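Local coordinates for DNA replication and repair protein RecF (Caldanaerobacter subterraneus subsp. tengcongensis, PDB 5Z69), which serves as an ATP-binding, ABC-type recombination mediator of the RecFOR DNA repair pathway and probably binds single-stranded DNA, at residues N206-L211 with L227-L232; S149-N154 with L306-E311. One frame throughout, in Å; residues are numbered along the deposited sequence. Where two conformers were deposited one is given.

Contact 1: residues N206-L211 with L227-L232; sequences NYLEKL and LEIIYL
One face of the Y231 ring takes the methyl CD1 of L208. That methyl stands 3.5 Å above the ring plane. It is offset toward the rim, and its nearest ring atom is Y231 CG. The pair is a CH-pi contact, with L208 CD1 3.9 Å from the ring centroid and 27° off the ring normal. The two side chains cross at about a right angle. One leucine branch meets the ring. At the far end of the ring, the hydroxyl is hydrogen-bonded to E274. The other branch of L208 lies by I229, with L208 CD2 4.3 Å from I229 CG2. I229 sends its longer arm to L211, one helix turn on from the level of L208. I229 CD1 rests 3.8 Å from L211 CD2 and equally near L211 CG. L211 CG lies anti to its own backbone N (chi1 -179°), which brings CG and one methyl, CD2, to the strand.

The contact joins helix 186-222 to strand 227-232, the edge strand of a three-stranded antiparallel sheet within this chain. The helix leads through a short link into the strand, which packs back along it. Over 206-211 and 227-232 the axes run nearly antiparallel (168°) and come within 9.0 Å. No hydrogen bond crosses between them, and the packing is apolar. I229 and Y231, two residues apart, both face the helix. E228 OE1 turns back to accept from the backbone N of I229. L208 also touches F276 of the neighbouring strand 275-280, while L232 packs on V287 of the second subunit.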
loop_
_atom_site.group_PDB
_atom_site.type_symbol
_atom_site.label_atom_id
_atom_site.label_comp_id
_atom_site.label_asym_id
_atom_site.label_seq_id
_atom_site.Cartn_x
_atom_site.Cartn_y
_atom_site.Cartn_z
ATOM N N ASN A 206 9.836 -3.389 -13.890
ATOM C CA ASN A 206 11.196 -3.408 -14.433
ATOM C C ASN A 206 11.973 -2.150 -14.044
ATOM O O ASN A 206 13.141 -2.223 -13.671
ATOM C CB ASN A 206 11.185 -3.544 -15.959
ATOM C CG ASN A 206 10.505 -4.819 -16.444
ATOM O OD1 ASN A 206 9.938 -4.848 -17.538
ATOM N ND2 ASN A 206 10.556 -5.873 -15.635
ATOM N N TYR A 207 11.313 -0.994 -14.133
ATOM C CA TYR A 207 11.992 0.268 -13.853
ATOM C C TYR A 207 12.244 0.409 -12.342
ATOM O O TYR A 207 13.313 0.856 -11.920
ATOM C CB TYR A 207 11.179 1.484 -14.370
ATOM C CG TYR A 207 11.914 2.789 -14.179
ATOM C CD1 TYR A 207 12.698 3.328 -15.207
ATOM C CD2 TYR A 207 11.840 3.488 -12.979
ATOM C CE1 TYR A 207 13.386 4.518 -15.030
ATOM C CE2 TYR A 207 12.523 4.671 -12.794
ATOM C CZ TYR A 207 13.294 5.190 -13.837
ATOM O OH TYR A 207 14.003 6.363 -13.664
ATOM N N LEU A 208 11.247 0.055 -11.543
ATOM C CA LEU A 208 11.374 0.165 -10.098
ATOM C C LEU A 208 12.485 -0.773 -9.565
ATOM O O LEU A 208 13.212 -0.391 -8.636
ATOM C CB LEU A 208 10.027 -0.104 -9.433
ATOM C CG LEU A 208 9.020 1.033 -9.615
ATOM C CD1 LEU A 208 7.701 0.580 -9.123
ATOM C CD2 LEU A 208 9.407 2.325 -8.905
ATOM N N GLU A 209 12.604 -1.966 -10.150
ATOM C CA GLU A 209 13.752 -2.854 -9.904
ATOM C C GLU A 209 15.050 -2.125 -10.116
ATOM O O GLU A 209 15.899 -2.100 -9.239
ATOM C CB GLU A 209 13.751 -4.051 -10.856
ATOM C CG GLU A 209 12.844 -5.228 -10.481
ATOM C CD GLU A 209 13.146 -6.445 -11.341
ATOM O OE1 GLU A 209 12.216 -6.948 -12.013
ATOM O OE2 GLU A 209 14.320 -6.887 -11.331
ATOM N N LYS A 210 15.215 -1.541 -11.305
ATOM C CA LYS A 210 16.428 -0.779 -11.602
ATOM C C LYS A 210 16.570 0.413 -10.675
ATOM O O LYS A 210 17.669 0.715 -10.217
ATOM C CB LYS A 210 16.426 -0.314 -13.054
ATOM C CG LYS A 210 16.547 -1.448 -14.024
ATOM C CD LYS A 210 16.333 -0.989 -15.457
ATOM C CE LYS A 210 16.621 -2.120 -16.430
ATOM N NZ LYS A 210 16.095 -1.829 -17.780
ATOM N N LEU A 211 15.455 1.082 -10.391
ATOM C CA LEU A 211 15.477 2.238 -9.508
ATOM C C LEU A 211 16.014 1.842 -8.130
ATOM O O LEU A 211 16.888 2.507 -7.582
ATOM C CB LEU A 211 14.077 2.855 -9.379
ATOM C CG LEU A 211 14.023 4.097 -8.484
ATOM C CD1 LEU A 211 14.956 5.146 -9.080
ATOM C CD2 LEU A 211 12.613 4.666 -8.327
ATOM N N LEU A 227 18.195 1.022 1.379
ATOM C CA LEU A 227 16.993 1.392 0.621
ATOM C C LEU A 227 16.173 0.182 0.233
ATOM O O LEU A 227 16.708 -0.808 -0.276
ATOM C CB LEU A 227 17.350 2.168 -0.669
ATOM C CG LEU A 227 16.250 2.835 -1.529
ATOM C CD1 LEU A 227 15.629 1.953 -2.608
ATOM C CD2 LEU A 227 15.194 3.448 -0.668
ATOM N N GLU A 228 14.868 0.283 0.441
ATOM C CA GLU A 228 13.948 -0.654 -0.174
ATOM C C GLU A 228 12.826 0.101 -0.919
ATOM O O GLU A 228 12.441 1.212 -0.537
ATOM C CB GLU A 228 13.356 -1.623 0.869
ATOM C CG GLU A 228 12.616 -2.815 0.245
ATOM C CD GLU A 228 13.439 -3.507 -0.831
ATOM O OE1 GLU A 228 13.304 -3.139 -2.018
ATOM O OE2 GLU A 228 14.234 -4.407 -0.485
ATOM N N ILE A 229 12.319 -0.503 -1.992
ATOM C CA ILE A 229 11.198 0.067 -2.730
ATOM C C ILE A 229 10.083 -0.943 -2.858
ATOM O O ILE A 229 10.298 -2.041 -3.366
ATOM C CB ILE A 229 11.621 0.546 -4.155
ATOM C CG1 ILE A 229 12.453 1.818 -4.048
ATOM C CG2 ILE A 229 10.404 0.814 -5.035
ATOM C CD1 ILE A 229 12.854 2.386 -5.347
ATOM N N ILE A 230 8.889 -0.563 -2.409
ATOM C CA ILE A 230 7.714 -1.429 -2.513
ATOM C C ILE A 230 6.730 -0.893 -3.548
ATOM O O ILE A 230 6.240 0.227 -3.430
ATOM C CB ILE A 230 6.970 -1.570 -1.166
ATOM C CG1 ILE A 230 7.941 -1.973 -0.055
ATOM C CG2 ILE A 230 5.831 -2.578 -1.293
ATOM C CD1 ILE A 230 8.623 -3.285 -0.316
ATOM N N TYR A 231 6.449 -1.710 -4.554
ATOM C CA TYR A 231 5.550 -1.340 -5.631
ATOM C C TYR A 231 4.140 -1.829 -5.319
ATOM O O TYR A 231 3.843 -3.020 -5.423
ATOM C CB TYR A 231 6.064 -1.915 -6.964
ATOM C CG TYR A 231 5.189 -1.664 -8.185
ATOM C CD1 TYR A 231 4.242 -0.631 -8.211
ATOM C CD2 TYR A 231 5.315 -2.468 -9.312
ATOM C CE1 TYR A 231 3.448 -0.420 -9.322
ATOM C CE2 TYR A 231 4.532 -2.260 -10.436
ATOM C CZ TYR A 231 3.610 -1.237 -10.435
ATOM O OH TYR A 231 2.832 -1.061 -11.544
ATOM N N LEU A 232 3.276 -0.889 -4.944
ATOM C CA LEU A 232 1.875 -1.190 -4.664
ATOM C C LEU A 232 1.059 -1.201 -5.947
ATOM O O LEU A 232 0.302 -0.252 -6.217
ATOM C CB LEU A 232 1.290 -0.169 -3.684
ATOM C CG LEU A 232 2.062 0.005 -2.375
ATOM C CD1 LEU A 232 1.268 0.861 -1.398
ATOM C CD2 LEU A 232 2.371 -1.358 -1.786
#

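Contact 2: residues S149-N154 with L306-E311; sequences SVIDKN and LEILEE
I151 sets its CG1 between the backbone N and the carbonyl carbon (chi1 67°), which leaves CG2 beside the N and anti to the carbonyl carbon. Its two arms then meet different residues of the facing helix. The short branch, CG2, presses on L309 CD1 at 3.5 Å, tighter than usual for two carbons. L309 has its CG anti to the backbone N (chi1 170°), and the end of its side chain comes nearer to I151 than its base does. The longer arm, which runs on extended, puts I151 CD1 4.2 Å from I308 CG2. I308 meets it with this short branch, while the end of its own longer arm leads away. Both pairs cross at a slant. V150 adds a looser touch at the side, with its CG1 4.4 Å from L309 CD1.

All the touching groups are apolar, and no hydrogen bond joins the two segments. The contact is also small, burying 142 Å² in all. After I151 the chain passes through D152 into helix 153-177. D152 is the N-cap of that helix: its OD2 accepts a weak bond from the backbone N of N154 and another bond from the N of Y155. Beyond the contact, I151 also touches E312 and T313.

The arrangement joins parts far apart in the sequence. V150 and I151, just ahead of the capped turn, belong to the helical part of the protein. They dock on helix 291-313, which begins in the sequence SSQGQ and is probably the signature helix of this ABC-type ATPase.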
loop_
_atom_site.group_PDB
_atom_site.type_symbol
_atom_site.label_atom_id
_atom_site.label_comp_id
_atom_site.label_asym_id
_atom_site.label_seq_id
_atom_site.Cartn_x
_atom_site.Cartn_y
_atom_site.Cartn_z
ATOM N N SER A 149 8.533 6.906 -19.894
ATOM C CA SER A 149 8.125 7.356 -21.205
ATOM C C SER A 149 9.282 7.988 -21.976
ATOM O O SER A 149 9.399 7.797 -23.177
ATOM C CB SER A 149 6.969 8.353 -21.092
ATOM O OG SER A 149 5.848 7.727 -20.484
ATOM N N VAL A 150 10.140 8.717 -21.276
ATOM C CA VAL A 150 11.274 9.351 -21.929
ATOM C C VAL A 150 12.176 8.293 -22.554
ATOM O O VAL A 150 12.705 8.479 -23.647
ATOM C CB VAL A 150 12.091 10.224 -20.938
ATOM C CG1 VAL A 150 13.495 10.511 -21.500
ATOM C CG2 VAL A 150 11.345 11.536 -20.681
ATOM N N ILE A 151 12.337 7.157 -21.882
ATOM C CA ILE A 151 13.282 6.201 -22.412
ATOM C C ILE A 151 12.606 5.061 -23.165
ATOM O O ILE A 151 13.269 4.318 -23.874
ATOM C CB ILE A 151 14.207 5.673 -21.294
ATOM C CG1 ILE A 151 13.471 4.834 -20.268
ATOM C CG2 ILE A 151 14.810 6.840 -20.548
ATOM C CD1 ILE A 151 14.366 4.473 -19.083
ATOM N N ASP A 152 11.285 4.960 -23.086
ATOM C CA ASP A 152 10.609 3.776 -23.637
ATOM C C ASP A 152 9.321 4.164 -24.358
ATOM O O ASP A 152 8.263 4.367 -23.744
ATOM C CB ASP A 152 10.332 2.748 -22.513
ATOM C CG ASP A 152 9.633 1.471 -23.006
ATOM O OD1 ASP A 152 9.467 0.535 -22.185
ATOM O OD2 ASP A 152 9.235 1.386 -24.184
ATOM N N LYS A 153 9.420 4.217 -25.678
ATOM C CA LYS A 153 8.327 4.664 -26.534
ATOM C C LYS A 153 7.126 3.712 -26.517
ATOM O O LYS A 153 5.983 4.145 -26.652
ATOM C CB LYS A 153 8.850 4.848 -27.968
ATOM C CG LYS A 153 8.040 5.815 -28.811
ATOM N N ASN A 154 7.370 2.417 -26.336
ATOM C CA ASN A 154 6.274 1.457 -26.322
ATOM C C ASN A 154 5.437 1.590 -25.059
ATOM O O ASN A 154 4.223 1.383 -25.074
ATOM C CB ASN A 154 6.808 0.032 -26.470
ATOM C CG ASN A 154 7.487 -0.186 -27.815
ATOM O OD1 ASN A 154 6.993 0.270 -28.848
ATOM N ND2 ASN A 154 8.632 -0.858 -27.803
ATOM N N LEU A 306 19.134 9.748 -13.651
ATOM C CA LEU A 306 20.235 10.047 -14.548
ATOM C C LEU A 306 20.968 8.779 -14.995
ATOM O O LEU A 306 21.177 8.545 -16.184
ATOM C CB LEU A 306 21.193 11.010 -13.854
ATOM C CG LEU A 306 22.505 11.307 -14.578
ATOM C CD1 LEU A 306 22.246 11.788 -15.995
ATOM C CD2 LEU A 306 23.309 12.334 -13.781
ATOM N N GLU A 307 21.359 7.961 -14.030
ATOM C CA GLU A 307 22.091 6.742 -14.331
ATOM C C GLU A 307 21.295 5.789 -15.233
ATOM O O GLU A 307 21.809 5.296 -16.231
ATOM C CB GLU A 307 22.473 6.031 -13.029
ATOM C CG GLU A 307 23.056 4.658 -13.249
ATOM C CD GLU A 307 23.561 4.057 -11.949
ATOM O OE1 GLU A 307 22.999 3.037 -11.504
ATOM O OE2 GLU A 307 24.507 4.630 -11.370
ATOM N N ILE A 308 20.047 5.515 -14.862
ATOM C CA ILE A 308 19.202 4.654 -15.681
ATOM C C ILE A 308 19.000 5.259 -17.096
ATOM O O ILE A 308 19.061 4.555 -18.103
ATOM C CB ILE A 308 17.844 4.404 -14.974
ATOM C CG1 ILE A 308 18.082 3.643 -13.662
ATOM C CG2 ILE A 308 16.899 3.607 -15.872
ATOM C CD1 ILE A 308 16.844 3.487 -12.762
ATOM N N LEU A 309 18.789 6.568 -17.177
ATOM C CA LEU A 309 18.576 7.203 -18.483
ATOM C C LEU A 309 19.810 7.006 -19.400
ATOM O O LEU A 309 19.669 6.604 -20.566
ATOM C CB LEU A 309 18.224 8.700 -18.300
ATOM C CG LEU A 309 18.182 9.655 -19.518
ATOM C CD1 LEU A 309 17.503 8.997 -20.655
ATOM C CD2 LEU A 309 17.429 10.962 -19.201
ATOM N N GLU A 310 21.010 7.257 -18.884
ATOM C CA GLU A 310 22.230 7.058 -19.687
ATOM C C GLU A 310 22.401 5.627 -20.181
ATOM O O GLU A 310 22.720 5.385 -21.348
ATOM C CB GLU A 310 23.466 7.430 -18.887
ATOM C CG GLU A 310 23.508 8.862 -18.469
ATOM C CD GLU A 310 24.854 9.236 -17.896
ATOM O OE1 GLU A 310 25.034 9.051 -16.670
ATOM O OE2 GLU A 310 25.725 9.694 -18.671
ATOM N N GLU A 311 22.183 4.678 -19.278
ATOM C CA GLU A 311 22.354 3.268 -19.598
ATOM C C GLU A 311 21.312 2.794 -20.602
ATOM O O GLU A 311 21.631 2.069 -21.535
ATOM C CB GLU A 311 22.285 2.419 -18.321
ATOM C CG GLU A 311 23.613 1.798 -17.923
ATOM C CD GLU A 311 24.041 0.668 -18.850
ATOM O OE1 GLU A 311 23.163 0.064 -19.506
ATOM O OE2 GLU A 311 25.258 0.385 -18.921
#

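Overall arrangement
The centres of contact 1 and contact 2 lie about 15 Å apart, and the two touch. The joint is helix 186-222 against I308. I308 CD1 lies 3.7 Å from L211 N, and I308 CG2 is 3.7 Å from Y207 CE1. The same Y207 CE1 is 4.2 Å from I151 CD1, so Y207 reaches both sides of contact 2. A salt bridge from K210 to E312 further links helix 186-222 to helix 291-313. Contact 1 is local, between neighbours in the chain, whereas contact 2 brings together segments 152 residues apart. Contact 1 is the more peripheral, about 17 Å from the chain centre against about 11 Å, measured between centres. Both lie away from the nucleotide site.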